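3'-5'-exonuclease (Saccharomyces cerevisiae, PDB 3E2V) probably cuts double-stranded DNA as a magnesium-dependent endonuclease and removes nucleotides from its 3' end as an exonuclease of the TatD family. Local coordinates at residues T22-F26 against D303-C307; A134-L138 against T227-Q231; G257-L262 against V289-I293; T295-L300 against T383-T388. All blocks are in the same frame, centred on the assembly; numbering follows the deposited sequence.

Overall arrangement
The chain leaves strand 14-16, the first of eight parallel strands, and soon reaches 22-26, whose partner 303-307 follows the eighth strand; contact 1 thus closes a loop of 276 residues at the magnesium end of the barrel. Within that loop come contact 2, which pins helix 132-149 to the loop 227-231, and then, in series, contact 3, which joins helices 259-268 and 284-291. Contact 4 begins before contact 1 has closed and ends after it, so the two cross; it lays C-terminal helix 377-392 on strand 298-300. Contacts 3 and 4 touch through Ile293 and Leu298, whereas contact 2 stands apart, its nearest atoms about 17 Å from contact 1.

Contact 1. Residues T22-F26 against D303-C307; sequences TDPMF and DAPWC. With MG (magnesium ion), chain E.
With CG of Asp23 anti to the backbone N (chi1 -169°), its carboxylate is carried to the ring of Pro305 and the indole of Trp306, while chi1 of -66° in Phe26 turns the phenyl ring to Ala304 and Pro305. Pro305 is the hub. Its CG lies 3.6 Å from Asp23 OD2 and also sits above the centre of one face of the indole of Trp306, the next residue, and its CD packs on Phe26 CE2. The methyl CB of Ala304 meets the phenyl edge in the ring plane, 3.8 Å from Phe26 CZ. Met25, bent at its thioether, brings CE to 3.5 Å from Trp306 CH2.

Asp23 also shapes its own loop: OD2 accepts from Met25 N at 2.9 Å, an Asx turn that leads into a short 3-10 segment. In this TatD-type barrel of the metallo-dependent hydrolases, the loop after strand 18-19 packs against the one after the last barrel strand, where Asp303 OD1 binds magnesium at 2.2 Å beside His253 and four waters. A cis peptide precedes Pro305, and Cys307, two residues on, is joined to Cys279 by a disulfide.

Carboxylate and indole planes stand nearly perpendicular, 86° apart, and one water spans them, donating to Asp23 OD1 at 2.7 Å and accepting from Trp306 NE1.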
loop_
_atom_site.group_PDB
_atom_site.type_symbol
_atom_site.label_atom_id
_atom_site.label_comp_id
_atom_site.label_asym_id
_atom_site.label_seq_id
_atom_site.Cartn_x
_atom_site.Cartn_y
_atom_site.Cartn_z
ATOM N N THR A 22 -1.059 -11.332 -1.242
ATOM C CA THR A 22 -0.306 -12.282 -2.062
ATOM C C THR A 22 0.996 -12.763 -1.421
ATOM O O THR A 22 1.682 -13.609 -2.011
ATOM C CB THR A 22 0.060 -11.692 -3.426
ATOM O OG1 THR A 22 0.977 -10.595 -3.247
ATOM C CG2 THR A 22 -1.179 -11.223 -4.161
ATOM N N ASP A 23 1.373 -12.228 -0.253
ATOM C CA ASP A 23 2.647 -12.605 0.329
ATOM C C ASP A 23 2.715 -14.107 0.594
ATOM O O ASP A 23 1.735 -14.686 1.052
ATOM C CB ASP A 23 2.912 -11.850 1.617
ATOM C CG ASP A 23 4.331 -12.045 2.070
ATOM O OD1 ASP A 23 5.201 -11.281 1.622
ATOM O OD2 ASP A 23 4.578 -13.011 2.805
ATOM N N PRO A 24 3.855 -14.751 0.272
ATOM C CA PRO A 24 3.939 -16.191 0.524
ATOM C C PRO A 24 3.599 -16.675 1.932
ATOM O O PRO A 24 3.110 -17.796 2.071
ATOM C CB PRO A 24 5.383 -16.524 0.140
ATOM C CG PRO A 24 5.668 -15.529 -0.954
ATOM C CD PRO A 24 5.068 -14.258 -0.405
ATOM N N MET A 25 3.794 -15.847 2.956
ATOM C CA MET A 25 3.471 -16.281 4.331
ATOM C C MET A 25 1.971 -16.601 4.483
ATOM O O MET A 25 1.585 -17.512 5.220
ATOM C CB MET A 25 3.888 -15.226 5.370
ATOM C CG MET A 25 5.385 -15.138 5.612
ATOM S SD MET A 25 5.811 -14.103 7.097
ATOM C CE MET A 25 6.507 -12.716 6.259
ATOM N N PHE A 26 1.131 -15.856 3.761
ATOM C CA PHE A 26 -0.311 -16.096 3.797
ATOM C C PHE A 26 -0.719 -17.356 3.033
ATOM O O PHE A 26 -1.860 -17.832 3.128
ATOM C CB PHE A 26 -1.084 -14.871 3.296
ATOM C CG PHE A 26 -0.937 -13.672 4.189
ATOM C CD1 PHE A 26 -1.001 -13.812 5.572
ATOM C CD2 PHE A 26 -0.742 -12.393 3.648
ATOM C CE1 PHE A 26 -0.866 -12.693 6.410
ATOM C CE2 PHE A 26 -0.627 -11.271 4.463
ATOM C CZ PHE A 26 -0.685 -11.422 5.851
ATOM N N ASP A 303 -0.015 -3.288 6.823
ATOM C CA ASP A 303 1.127 -3.799 6.030
ATOM C C ASP A 303 1.347 -5.292 6.264
ATOM O O ASP A 303 2.438 -5.812 5.976
ATOM C CB ASP A 303 2.419 -2.991 6.272
ATOM C CG ASP A 303 3.341 -3.017 5.075
ATOM O OD1 ASP A 303 2.830 -2.964 3.928
ATOM O OD2 ASP A 303 4.577 -3.084 5.278
ATOM N N ALA A 304 0.307 -5.980 6.743
ATOM C CA ALA A 304 0.441 -7.427 7.012
ATOM C C ALA A 304 1.000 -8.133 5.756
ATOM O O ALA A 304 0.596 -7.823 4.625
ATOM C CB ALA A 304 -0.873 -7.994 7.405
ATOM N N PRO A 305 1.930 -9.079 5.923
ATOM C CA PRO A 305 2.368 -9.710 7.168
ATOM C C PRO A 305 3.462 -8.978 7.939
ATOM O O PRO A 305 3.958 -9.516 8.935
ATOM C CB PRO A 305 2.919 -11.047 6.677
ATOM C CG PRO A 305 3.594 -10.669 5.384
ATOM C CD PRO A 305 2.636 -9.642 4.745
ATOM N N TRP A 306 3.856 -7.799 7.467
ATOM C CA TRP A 306 4.905 -6.988 8.085
ATOM C C TRP A 306 4.340 -6.074 9.161
ATOM O O TRP A 306 3.122 -6.010 9.368
ATOM C CB TRP A 306 5.573 -6.129 7.003
ATOM C CG TRP A 306 5.850 -6.919 5.755
ATOM C CD1 TRP A 306 5.272 -6.751 4.520
ATOM C CD2 TRP A 306 6.754 -8.015 5.629
ATOM N NE1 TRP A 306 5.772 -7.674 3.637
ATOM C CE2 TRP A 306 6.682 -8.465 4.287
ATOM C CE3 TRP A 306 7.629 -8.660 6.519
ATOM C CZ2 TRP A 306 7.450 -9.541 3.814
ATOM C CZ3 TRP A 306 8.396 -9.730 6.045
ATOM C CH2 TRP A 306 8.298 -10.154 4.703
ATOM N N CYS A 307 5.245 -5.402 9.874
ATOM C CA CYS A 307 4.885 -4.297 10.768
ATOM C C CYS A 307 4.078 -4.681 12.004
ATOM O O CYS A 307 3.263 -3.892 12.505
ATOM C CB CYS A 307 4.213 -3.167 9.985
ATOM S SG CYS A 307 5.279 -2.463 8.683
HETATM MG MG MG E . 3.975 -2.037 2.228
HETATM O O HOH W 1 4.744 -8.666 1.125
HETATM O O HOH W 2 5.056 -3.790 2.149
HETATM O O HOH W 3 5.469 -1.276 3.338
HETATM O O HOH W 4 2.734 -2.920 0.844
HETATM O O HOH W 5 5.499 -1.016 0.418
#

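Contact 2. Residues A134-L138 against T227-Q231; sequences AQGKL and TFQLQ
Gln135 and Gln229 lay their amide groups almost flat against each other, the planes 15° apart and stacked, where helix 132-149 meets the loop 227-231. Both elements lie on the periphery of the TatD barrel, away from the metal site, and the contact ties an outer helix to the loop that runs between strands 221-222 and 241-242. In the stack Gln135 NE2 approaches Gln229 CD to 3.6 Å, while the two chains cross at a slant. The same NE2 turns to the backbone: it donates to Thr227 O at 3.0 Å, with the acceptor only 3° out of the Gln135 amide plane and the donor nitrogen in the carbonyl plane. Gln135 can reach this far because its chain is extended beyond CG (chi2 161°), running past the carbonyl of Phe228, whose O comes within 3.4 Å of Gln135 CG. The bond, with the stacked neighbour beside it, probably holds the amide in this rotation.

Behind this polar rim, Phe228 supplies the apolar side. Leu138 CD1 lies 3.6 Å from Phe228 CB, and Ala134 CB meets Phe228 CE1 farther out along the ring; Thr227 CG2 lies over one face, toward the rim. Phe180 meets the same ring, and Val127 adds contacts from helix 118-129. Leu230 CD2 gives a looser touch to Leu138 CB. One water joins the two backbones, donating to Gln135 O at 2.8 Å and to Phe228 O at 2.9 Å.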
loop_
_atom_site.group_PDB
_atom_site.type_symbol
_atom_site.label_atom_id
_atom_site.label_comp_id
_atom_site.label_asym_id
_atom_site.label_seq_id
_atom_site.Cartn_x
_atom_site.Cartn_y
_atom_site.Cartn_z
ATOM N N ALA A 134 10.872 -1.338 -23.218
ATOM C CA ALA A 134 10.154 -0.582 -22.176
ATOM C C ALA A 134 8.861 0.032 -22.685
ATOM O O ALA A 134 7.858 0.072 -21.970
ATOM C CB ALA A 134 11.054 0.488 -21.570
ATOM N N GLN A 135 8.872 0.521 -23.920
ATOM C CA GLN A 135 7.638 1.018 -24.531
ATOM C C GLN A 135 6.536 -0.049 -24.534
ATOM O O GLN A 135 5.372 0.237 -24.224
ATOM C CB GLN A 135 7.883 1.539 -25.953
ATOM C CG GLN A 135 8.608 2.873 -26.027
ATOM C CD GLN A 135 9.232 3.117 -27.393
ATOM O OE1 GLN A 135 9.202 2.248 -28.267
ATOM N NE2 GLN A 135 9.804 4.305 -27.580
ATOM N N GLY A 136 6.919 -1.283 -24.869
ATOM C CA GLY A 136 5.967 -2.398 -24.873
ATOM C C GLY A 136 5.458 -2.770 -23.491
ATOM O O GLY A 136 4.284 -3.108 -23.326
ATOM N N LYS A 137 6.345 -2.714 -22.503
ATOM C CA LYS A 137 5.943 -3.044 -21.139
ATOM C C LYS A 137 5.008 -1.991 -20.558
ATOM O O LYS A 137 4.063 -2.315 -19.837
ATOM C CB LYS A 137 7.157 -3.257 -20.228
ATOM C CG LYS A 137 7.986 -4.505 -20.594
ATOM C CD LYS A 137 7.156 -5.787 -20.584
ATOM C CE LYS A 137 6.938 -6.314 -19.173
ATOM N NZ LYS A 137 6.199 -7.621 -19.212
ATOM N N LEU A 138 5.269 -0.726 -20.870
ATOM C CA LEU A 138 4.371 0.327 -20.428
ATOM C C LEU A 138 2.997 0.204 -21.085
ATOM O O LEU A 138 1.963 0.386 -20.432
ATOM C CB LEU A 138 5.001 1.698 -20.709
ATOM C CG LEU A 138 6.105 2.099 -19.727
ATOM C CD1 LEU A 138 6.948 3.209 -20.339
ATOM C CD2 LEU A 138 5.520 2.542 -18.372
ATOM N N THR A 227 9.411 10.107 -24.779
ATOM C CA THR A 227 10.380 9.049 -25.054
ATOM C C THR A 227 9.728 7.673 -25.167
ATOM O O THR A 227 10.085 6.868 -26.042
ATOM C CB THR A 227 11.482 9.044 -23.982
ATOM O OG1 THR A 227 12.188 10.297 -24.044
ATOM C CG2 THR A 227 12.473 7.899 -24.197
ATOM N N PHE A 228 8.756 7.404 -24.298
ATOM C CA PHE A 228 8.141 6.074 -24.257
ATOM C C PHE A 228 6.843 5.957 -25.049
ATOM O O PHE A 228 6.122 4.957 -24.963
ATOM C CB PHE A 228 8.042 5.588 -22.798
ATOM C CG PHE A 228 9.397 5.454 -22.144
ATOM C CD1 PHE A 228 10.137 4.287 -22.289
ATOM C CD2 PHE A 228 9.966 6.515 -21.459
ATOM C CE1 PHE A 228 11.420 4.183 -21.714
ATOM C CE2 PHE A 228 11.237 6.424 -20.883
ATOM C CZ PHE A 228 11.971 5.251 -21.023
ATOM N N GLN A 229 6.570 6.990 -25.853
ATOM C CA GLN A 229 5.499 6.952 -26.857
ATOM C C GLN A 229 4.114 6.655 -26.266
ATOM O O GLN A 229 3.310 5.919 -26.842
ATOM C CB GLN A 229 5.838 5.987 -28.022
ATOM C CG GLN A 229 7.088 6.371 -28.825
ATOM C CD GLN A 229 7.370 5.452 -30.022
ATOM O OE1 GLN A 229 6.798 4.365 -30.154
ATOM N NE2 GLN A 229 8.280 5.892 -30.893
ATOM N N LEU A 230 3.822 7.272 -25.123
ATOM C CA LEU A 230 2.553 7.039 -24.438
ATOM C C LEU A 230 1.393 7.711 -25.151
ATOM O O LEU A 230 0.250 7.269 -25.054
ATOM C CB LEU A 230 2.626 7.540 -22.999
ATOM C CG LEU A 230 3.692 6.943 -22.087
ATOM C CD1 LEU A 230 3.619 7.595 -20.707
ATOM C CD2 LEU A 230 3.551 5.428 -21.970
ATOM N N GLN A 231 1.688 8.789 -25.864
ATOM C CA GLN A 231 0.649 9.535 -26.567
ATOM C C GLN A 231 0.166 8.792 -27.823
ATOM O O GLN A 231 -0.737 9.265 -28.519
ATOM C CB GLN A 231 1.132 10.970 -26.848
ATOM C CG GLN A 231 1.292 11.772 -25.545
ATOM C CD GLN A 231 2.053 13.071 -25.709
ATOM O OE1 GLN A 231 1.874 13.801 -26.693
ATOM N NE2 GLN A 231 2.902 13.377 -24.737
HETATM O O HOH W 6 4.313 2.734 -24.833
#

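Contact 3. Residues G257-L262 against V289-I293; sequences GSAIDL and VVKQI
Leu262 reaches across to all three contact-forming residues of 289-293, and its CB already lies near Val289 CG1, at 4.2 Å. Beyond it, CG is anti to the backbone N (chi1 174°), which sends both methyls toward Ile293. CD1 goes to Ile293 CG1. CD2 does most of the touching: it lies 3.6 Å from the carbonyl O of Val289, 3.8 Å from Ile293 CG1 and 3.9 Å from Gln292 CB, so the branch packs against both the backbone and the side chains of 289-293. The Leu262 and Ile293 side chains cross at about a right angle.

Both helices belong to the outer layer of the TIM-type barrel, and Ile274 of strand 272-276, which runs between them in sequence, touches both Leu262 and Ile293 from the sheet side. The start of helix 259-268 is fixed by a capping box: Asp261 N donates to Ser258 OG and Ser258 N to Asp261 OD2, each at 3.0 Å, the latter arriving from above the carboxylate plane. Against this first turn Val289 sets its CG2, 3.6 Å from Ala259 N.

At the outer margin Gln292 OE1 stands 3.5 Å from Ala259 CB. A water completes the link, donating to Ala259 O and to Gln292 OE1.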
loop_
_atom_site.group_PDB
_atom_site.type_symbol
_atom_site.label_atom_id
_atom_site.label_comp_id
_atom_site.label_asym_id
_atom_site.label_seq_id
_atom_site.Cartn_x
_atom_site.Cartn_y
_atom_site.Cartn_z
ATOM N N GLY A 257 8.812 8.552 7.816
ATOM C CA GLY A 257 9.757 9.657 7.688
ATOM C C GLY A 257 9.797 10.634 8.853
ATOM O O GLY A 257 9.154 10.455 9.894
ATOM N N SER A 258 10.594 11.675 8.670
ATOM C CA SER A 258 10.791 12.668 9.696
ATOM C C SER A 258 9.678 13.708 9.716
ATOM O O SER A 258 8.851 13.766 8.804
ATOM C CB SER A 258 12.125 13.363 9.443
ATOM O OG SER A 258 12.036 14.198 8.297
ATOM N N ALA A 259 9.661 14.540 10.754
ATOM C CA ALA A 259 8.719 15.666 10.830
ATOM C C ALA A 259 8.884 16.621 9.640
ATOM O O ALA A 259 7.902 17.128 9.108
ATOM C CB ALA A 259 8.885 16.422 12.147
ATOM N N ILE A 260 10.127 16.854 9.221
ATOM C CA ILE A 260 10.394 17.712 8.065
ATOM C C ILE A 260 9.826 17.080 6.786
ATOM O O ILE A 260 9.190 17.760 5.979
ATOM C CB ILE A 260 11.916 17.996 7.912
ATOM C CG1 ILE A 260 12.426 18.817 9.111
ATOM C CG2 ILE A 260 12.205 18.753 6.615
ATOM C CD1 ILE A 260 13.958 18.850 9.256
ATOM N N ASP A 261 10.030 15.775 6.634
ATOM C CA ASP A 261 9.478 15.063 5.475
ATOM C C ASP A 261 7.961 15.158 5.463
ATOM O O ASP A 261 7.353 15.388 4.402
ATOM C CB ASP A 261 9.809 13.568 5.520
ATOM C CG ASP A 261 11.273 13.270 5.387
ATOM O OD1 ASP A 261 12.019 14.089 4.798
ATOM O OD2 ASP A 261 11.657 12.170 5.872
ATOM N N LEU A 262 7.343 14.967 6.630
ATOM C CA LEU A 262 5.883 15.037 6.716
ATOM C C LEU A 262 5.366 16.387 6.228
ATOM O O LEU A 262 4.406 16.450 5.478
ATOM C CB LEU A 262 5.380 14.764 8.135
ATOM C CG LEU A 262 3.874 14.968 8.322
ATOM C CD1 LEU A 262 3.067 13.961 7.477
ATOM C CD2 LEU A 262 3.475 14.891 9.804
ATOM N N VAL A 289 5.882 12.286 15.214
ATOM C CA VAL A 289 5.576 12.648 13.835
ATOM C C VAL A 289 4.111 12.332 13.549
ATOM O O VAL A 289 3.392 13.176 13.012
ATOM C CB VAL A 289 6.513 11.934 12.835
ATOM C CG1 VAL A 289 6.108 12.263 11.406
ATOM C CG2 VAL A 289 7.964 12.354 13.054
ATOM N N VAL A 290 3.650 11.136 13.919
ATOM C CA VAL A 290 2.242 10.759 13.732
ATOM C C VAL A 290 1.277 11.755 14.394
ATOM O O VAL A 290 0.220 12.070 13.827
ATOM C CB VAL A 290 2.005 9.293 14.188
ATOM C CG1 VAL A 290 0.533 8.973 14.367
ATOM C CG2 VAL A 290 2.627 8.360 13.173
ATOM N N LYS A 291 1.654 12.284 15.557
ATOM C CA LYS A 291 0.797 13.240 16.268
ATOM C C LYS A 291 0.535 14.481 15.412
ATOM O O LYS A 291 -0.516 15.109 15.555
ATOM C CB LYS A 291 1.410 13.631 17.617
ATOM C CG LYS A 291 0.443 14.368 18.535
ATOM C CD LYS A 291 1.009 14.506 19.936
ATOM C CE LYS A 291 0.065 15.285 20.830
ATOM N NZ LYS A 291 0.679 15.541 22.172
ATOM N N GLN A 292 1.477 14.804 14.518
ATOM C CA GLN A 292 1.381 15.993 13.659
ATOM C C GLN A 292 0.598 15.782 12.365
ATOM O O GLN A 292 0.329 16.743 11.637
ATOM C CB GLN A 292 2.771 16.535 13.322
ATOM C CG GLN A 292 3.567 16.992 14.553
ATOM C CD GLN A 292 5.023 17.244 14.245
ATOM O OE1 GLN A 292 5.653 16.494 13.497
ATOM N NE2 GLN A 292 5.581 18.295 14.844
ATOM N N ILE A 293 0.240 14.538 12.060
ATOM C CA ILE A 293 -0.579 14.289 10.869
ATOM C C ILE A 293 -2.019 14.762 11.123
ATOM O O ILE A 293 -2.658 14.301 12.070
ATOM C CB ILE A 293 -0.638 12.789 10.506
ATOM C CG1 ILE A 293 0.767 12.201 10.305
ATOM C CG2 ILE A 293 -1.480 12.598 9.228
ATOM C CD1 ILE A 293 0.799 10.659 10.301
HETATM O O HOH W 7 5.737 17.551 10.846
#

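Contact 4. Residues T295-L300 against T383-T388; sequences TERLLL and TTWKTT
Thr384 and Leu300 meet at about a right angle, Leu300 CD1 lying 3.7 Å from Thr384 OG1. That hydroxyl sits between the backbone N and the carbonyl carbon (chi1 55°) and is turned back along its own helix to hydrogen-bond Leu380 O. The same rotation directs the methyl CG2 of Thr384 to the strand backbone, 3.5 Å from Leu298 O.

Thr387 and Thr388 take a different rotamer, with OG1 anti to the carbonyl carbon, CG2 anti to the backbone N and the hydroxyl folded back on the preceding turn. Thr387 OG1 donates to Thr383 O from above the carbonyl plane, and Thr388 OG1 donates to Thr384 O at 2.7 Å; Thr388 N grips that same oxygen from the opposite face. The same rotation presents Thr387 CG2 to Glu296 O at 3.4 Å and to Leu299 CD2.

Here the eighth strand of the barrel, 298-300, is covered by the C-terminal helix 377-392; the axis of residues 383-388 crosses that of 298-300 at 93°, with a closest approach of 8.0 Å. Leu299, with CG anti to the carbonyl carbon (chi1 -52°), brings CD2 to 3.5 Å from Thr388 OG1, while Ile17 and Phe273 pack round the leucine. Leu298 and Leu300 also touch helix 362-373.

Where the 3-10 segment 295-297 precedes the strand, Thr383 CG2 rests 3.9 Å from Glu296 CA. At the Leu300 end, one water accepts from Leu300 N and donates to Thr388 OG1 at 2.8 Å, giving the hydroxyl a second partner.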
loop_
_atom_site.group_PDB
_atom_site.type_symbol
_atom_site.label_atom_id
_atom_site.label_comp_id
_atom_site.label_asym_id
_atom_site.label_seq_id
_atom_site.Cartn_x
_atom_site.Cartn_y
_atom_site.Cartn_z
ATOM N N THR A 295 -5.725 14.726 11.514
ATOM C CA THR A 295 -6.461 13.485 11.747
ATOM C C THR A 295 -7.283 13.027 10.537
ATOM O O THR A 295 -7.340 11.827 10.249
ATOM C CB THR A 295 -7.304 13.606 13.031
ATOM O OG1 THR A 295 -6.409 13.821 14.127
ATOM C CG2 THR A 295 -8.137 12.339 13.278
ATOM N N GLU A 296 -7.896 13.964 9.817
ATOM C CA GLU A 296 -8.663 13.607 8.625
ATOM C C GLU A 296 -7.805 13.271 7.396
ATOM O O GLU A 296 -8.338 12.890 6.347
ATOM C CB GLU A 296 -9.683 14.707 8.300
ATOM C CG GLU A 296 -9.153 15.856 7.454
ATOM C CD GLU A 296 -8.333 16.893 8.202
ATOM O OE1 GLU A 296 -7.976 16.685 9.377
ATOM O OE2 GLU A 296 -8.059 17.961 7.595
ATOM N N ARG A 297 -6.486 13.401 7.537
ATOM C CA ARG A 297 -5.587 13.041 6.446
ATOM C C ARG A 297 -4.783 11.784 6.746
ATOM O O ARG A 297 -3.890 11.415 5.983
ATOM C CB ARG A 297 -4.698 14.228 6.098
ATOM C CG ARG A 297 -5.555 15.384 5.510
ATOM C CD ARG A 297 -4.777 16.629 5.287
ATOM N NE ARG A 297 -3.895 16.451 4.145
ATOM C CZ ARG A 297 -3.017 17.348 3.726
ATOM N NH1 ARG A 297 -2.874 18.525 4.350
ATOM N NH2 ARG A 297 -2.268 17.058 2.682
ATOM N N LEU A 298 -5.147 11.113 7.834
ATOM C CA LEU A 298 -4.452 9.914 8.313
ATOM C C LEU A 298 -5.275 8.699 7.921
ATOM O O LEU A 298 -6.482 8.646 8.183
ATOM C CB LEU A 298 -4.334 9.997 9.846
ATOM C CG LEU A 298 -3.461 8.966 10.575
ATOM C CD1 LEU A 298 -2.914 9.656 11.825
ATOM C CD2 LEU A 298 -4.221 7.687 10.935
ATOM N N LEU A 299 -4.622 7.714 7.300
ATOM C CA LEU A 299 -5.277 6.446 6.975
ATOM C C LEU A 299 -4.580 5.314 7.699
ATOM O O LEU A 299 -3.380 5.385 7.945
ATOM C CB LEU A 299 -5.241 6.185 5.464
ATOM C CG LEU A 299 -5.778 7.340 4.615
ATOM C CD1 LEU A 299 -5.634 6.977 3.152
ATOM C CD2 LEU A 299 -7.241 7.691 4.950
ATOM N N LEU A 300 -5.342 4.287 8.074
ATOM C CA LEU A 300 -4.787 3.178 8.854
ATOM C C LEU A 300 -4.537 1.968 7.966
ATOM O O LEU A 300 -5.280 1.705 7.008
ATOM C CB LEU A 300 -5.773 2.788 9.962
ATOM C CG LEU A 300 -6.085 3.860 11.001
ATOM C CD1 LEU A 300 -7.222 3.400 11.930
ATOM C CD2 LEU A 300 -4.821 4.113 11.793
ATOM N N THR A 383 -13.656 8.775 11.856
ATOM C CA THR A 383 -13.054 9.681 10.854
ATOM C C THR A 383 -12.244 8.896 9.821
ATOM O O THR A 383 -12.410 9.110 8.620
ATOM C CB THR A 383 -12.181 10.757 11.520
ATOM O OG1 THR A 383 -13.011 11.667 12.256
ATOM C CG2 THR A 383 -11.377 11.563 10.506
ATOM N N THR A 384 -11.389 7.979 10.275
ATOM C CA THR A 384 -10.565 7.201 9.327
ATOM C C THR A 384 -11.392 6.299 8.414
ATOM O O THR A 384 -11.090 6.141 7.219
ATOM C CB THR A 384 -9.480 6.395 10.071
ATOM O OG1 THR A 384 -10.078 5.559 11.074
ATOM C CG2 THR A 384 -8.499 7.337 10.734
ATOM N N TRP A 385 -12.446 5.702 8.961
ATOM C CA TRP A 385 -13.322 4.876 8.127
ATOM C C TRP A 385 -13.942 5.689 6.977
ATOM O O TRP A 385 -13.917 5.278 5.805
ATOM C CB TRP A 385 -14.438 4.274 8.984
ATOM C CG TRP A 385 -15.514 3.642 8.182
ATOM C CD1 TRP A 385 -16.762 4.147 7.960
ATOM C CD2 TRP A 385 -15.449 2.401 7.463
ATOM N NE1 TRP A 385 -17.491 3.298 7.166
ATOM C CE2 TRP A 385 -16.715 2.216 6.836
ATOM C CE3 TRP A 385 -14.453 1.423 7.294
ATOM C CZ2 TRP A 385 -17.010 1.095 6.051
ATOM C CZ3 TRP A 385 -14.736 0.316 6.500
ATOM C CH2 TRP A 385 -16.017 0.158 5.890
ATOM N N LYS A 386 -14.515 6.835 7.328
ATOM C CA LYS A 386 -15.230 7.640 6.340
ATOM C C LYS A 386 -14.264 8.194 5.311
ATOM O O LYS A 386 -14.577 8.228 4.121
ATOM C CB LYS A 386 -15.999 8.772 7.021
ATOM C CG LYS A 386 -17.174 8.222 7.779
ATOM C CD LYS A 386 -18.053 9.288 8.300
ATOM C CE LYS A 386 -19.382 8.674 8.736
ATOM N NZ LYS A 386 -20.267 9.783 9.155
ATOM N N THR A 387 -13.098 8.630 5.767
ATOM C CA THR A 387 -12.099 9.162 4.845
ATOM C C THR A 387 -11.586 8.084 3.885
ATOM O O THR A 387 -11.457 8.329 2.678
ATOM C CB THR A 387 -10.962 9.831 5.616
ATOM O OG1 THR A 387 -11.529 10.889 6.411
ATOM C CG2 THR A 387 -9.964 10.450 4.664
ATOM N N THR A 388 -11.321 6.886 4.410
ATOM C CA THR A 388 -10.818 5.811 3.568
ATOM C C THR A 388 -11.856 5.378 2.534
ATOM O O THR A 388 -11.526 5.149 1.367
ATOM C CB THR A 388 -10.367 4.608 4.416
ATOM O OG1 THR A 388 -9.445 5.066 5.415
ATOM C CG2 THR A 388 -9.634 3.587 3.559
HETATM O O HOH W 8 -7.911 3.394 7.129
#